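Local coordinates for endo-beta-1,4-glucanase (cellulase B) (Bacillus halodurans, PDB 4V2X), which probably hydrolyses beta-1,4-glucan chains such as those of cellulose, as a tri-modular family 5 glycoside hydrolase with Ig-like and CBM46 modules, at residues Asp217-Phe222 and Leu238-Met243. Sequence-based numbering, arbitrary orientation.
With CA (calcium ion), chain B.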
loop_
_atom_site.group_PDB
_atom_site.type_symbol
_atom_site.label_atom_id
_atom_site.label_comp_id
_atom_site.label_asym_id
_atom_site.label_seq_id
_atom_site.Cartn_x
_atom_site.Cartn_y
_atom_site.Cartn_z
ATOM N N ASP A 217 2.368 -8.456 -2.371
ATOM C CA ASP A 217 1.961 -9.411 -3.404
ATOM C C ASP A 217 2.517 -10.818 -3.160
ATOM O O ASP A 217 1.803 -11.802 -3.334
ATOM C CB ASP A 217 2.369 -8.916 -4.788
ATOM C CG ASP A 217 1.558 -7.720 -5.252
ATOM O OD1 ASP A 217 0.586 -7.320 -4.567
ATOM O OD2 ASP A 217 1.881 -7.179 -6.325
ATOM N N LEU A 218 3.784 -10.922 -2.764
ATOM C CA LEU A 218 4.382 -12.232 -2.483
ATOM C C LEU A 218 3.693 -12.906 -1.309
ATOM O O LEU A 218 3.385 -14.088 -1.356
ATOM C CB LEU A 218 5.876 -12.110 -2.172
ATOM C CG LEU A 218 6.807 -11.743 -3.317
ATOM C CD1 LEU A 218 8.197 -11.520 -2.755
ATOM C CD2 LEU A 218 6.840 -12.822 -4.390
ATOM N N ASN A 219 3.466 -12.148 -0.249
ATOM C CA ASN A 219 2.775 -12.680 0.915
ATOM C C ASN A 219 1.351 -13.117 0.578
ATOM O O ASN A 219 0.852 -14.109 1.100
ATOM C CB ASN A 219 2.763 -11.656 2.055
ATOM C CG ASN A 219 4.091 -11.587 2.800
ATOM O OD1 ASN A 219 4.844 -12.556 2.835
ATOM N ND2 ASN A 219 4.369 -10.442 3.419
ATOM N N THR A 220 0.710 -12.359 -0.302
ATOM C CA THR A 220 -0.696 -12.573 -0.634
ATOM C C THR A 220 -0.889 -13.778 -1.546
ATOM O O THR A 220 -1.790 -14.589 -1.327
ATOM C CB THR A 220 -1.266 -11.307 -1.292
ATOM O OG1 THR A 220 -1.192 -10.239 -0.350
ATOM C CG2 THR A 220 -2.725 -11.495 -1.731
ATOM N N VAL A 221 -0.049 -13.897 -2.566
ATOM C CA VAL A 221 -0.134 -15.042 -3.461
ATOM C C VAL A 221 0.208 -16.348 -2.728
ATOM O O VAL A 221 -0.377 -17.390 -2.988
ATOM C CB VAL A 221 0.724 -14.854 -4.732
ATOM C CG1 VAL A 221 2.208 -14.795 -4.410
ATOM C CG2 VAL A 221 0.411 -15.960 -5.738
ATOM N N PHE A 222 1.161 -16.275 -1.805
ATOM C CA PHE A 222 1.507 -17.408 -0.953
ATOM C C PHE A 222 0.283 -17.846 -0.150
ATOM O O PHE A 222 -0.076 -19.025 -0.142
ATOM C CB PHE A 222 2.698 -16.992 -0.070
ATOM C CG PHE A 222 2.880 -17.794 1.183
ATOM C CD1 PHE A 222 3.499 -19.030 1.152
ATOM C CD2 PHE A 222 2.503 -17.268 2.411
ATOM C CE1 PHE A 222 3.707 -19.750 2.318
ATOM C CE2 PHE A 222 2.702 -17.982 3.578
ATOM C CZ PHE A 222 3.311 -19.226 3.530
ATOM N N LEU A 238 0.405 -19.769 8.873
ATOM C CA LEU A 238 1.297 -19.188 7.881
ATOM C C LEU A 238 2.047 -18.037 8.511
ATOM O O LEU A 238 1.475 -17.225 9.250
ATOM C CB LEU A 238 0.512 -18.686 6.671
ATOM C CG LEU A 238 -0.385 -19.731 6.013
ATOM C CD1 LEU A 238 -1.117 -19.127 4.829
ATOM C CD2 LEU A 238 0.415 -20.953 5.594
ATOM N N VAL A 239 3.340 -17.975 8.208
ATOM C CA VAL A 239 4.242 -17.002 8.803
ATOM C C VAL A 239 4.637 -15.981 7.744
ATOM O O VAL A 239 5.155 -16.345 6.686
ATOM C CB VAL A 239 5.501 -17.692 9.383
ATOM C CG1 VAL A 239 6.399 -16.676 10.083
ATOM C CG2 VAL A 239 5.110 -18.799 10.356
ATOM N N LEU A 240 4.374 -14.705 8.027
ATOM C CA LEU A 240 4.613 -13.629 7.066
ATOM C C LEU A 240 5.593 -12.604 7.637
ATOM O O LEU A 240 5.407 -12.119 8.749
ATOM C CB LEU A 240 3.301 -12.924 6.701
ATOM C CG LEU A 240 2.180 -13.788 6.112
ATOM C CD1 LEU A 240 0.943 -12.941 5.830
ATOM C CD2 LEU A 240 2.635 -14.509 4.851
ATOM N N PRO A 241 6.635 -12.263 6.865
ATOM C CA PRO A 241 7.671 -11.358 7.331
ATOM C C PRO A 241 7.430 -9.894 7.009
ATOM O O PRO A 241 6.742 -9.559 6.042
ATOM C CB PRO A 241 8.886 -11.825 6.539
ATOM C CG PRO A 241 8.301 -12.216 5.219
ATOM C CD PRO A 241 6.991 -12.866 5.565
ATOM N N THR A 242 8.043 -9.023 7.801
ATOM C CA THR A 242 8.286 -7.652 7.377
ATOM C C THR A 242 9.425 -7.619 6.353
ATOM O O THR A 242 10.208 -8.574 6.236
ATOM C CB THR A 242 8.720 -6.771 8.558
ATOM O OG1 THR A 242 9.847 -7.374 9.199
ATOM C CG2 THR A 242 7.614 -6.623 9.558
ATOM N N MET A 243 9.535 -6.506 5.635
ATOM C CA MET A 243 10.676 -6.278 4.735
ATOM C C MET A 243 11.969 -6.384 5.540
ATOM O O MET A 243 12.077 -5.805 6.635
ATOM C CB MET A 243 10.597 -4.894 4.074
ATOM C CG MET A 243 11.483 -4.733 2.838
ATOM S SD MET A 243 10.880 -5.641 1.396
ATOM C CE MET A 243 9.415 -4.684 1.020
HETATM CA CA CA B . -1.140 -6.204 -3.417
HETATM O O HOH W 1 0.692 -4.647 -3.261
HETATM O O HOH W 2 -2.428 -4.800 -1.941
#
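N219 OD1 accepts a hydrogen bond from S194 OG, in the loop after strand 190-193, and P241 CD (3.5 Å) and L240 CD2 (3.6 Å) press against it from the strand. With CG anti to the carbonyl carbon (chi1 -78°), the buried amide reaches toward the strand, alongside L240 and P241. Replacing N219 by alanine removes the amide, which is likely to leave S194 OG without this acceptor and to open a gap beside L240 and P241. One turn on, the F222 ring meets the strand obliquely: CD2 is 3.7 Å from L240 CD2, and CE2 is 3.9 Å from L238 CB. L240 CD2 thus fills the corner between amide and ring, while W176 stacks edge-to-face with F222. D217, which does not touch the strand, binds calcium through OD1 at 2.4 Å; D216, two waters and aspartates of the second subunit also take part, and OD2 salt-bridges K261 of that subunit. The axis of 217-222, on helix 209-227, runs nearly antiparallel to that of 238-241, at 172°, with a closest approach of 9.3 Å. Such packing of an outer helix against the strand that follows it is characteristic of the (beta/alpha)8 barrel of family 5 glycoside hydrolases.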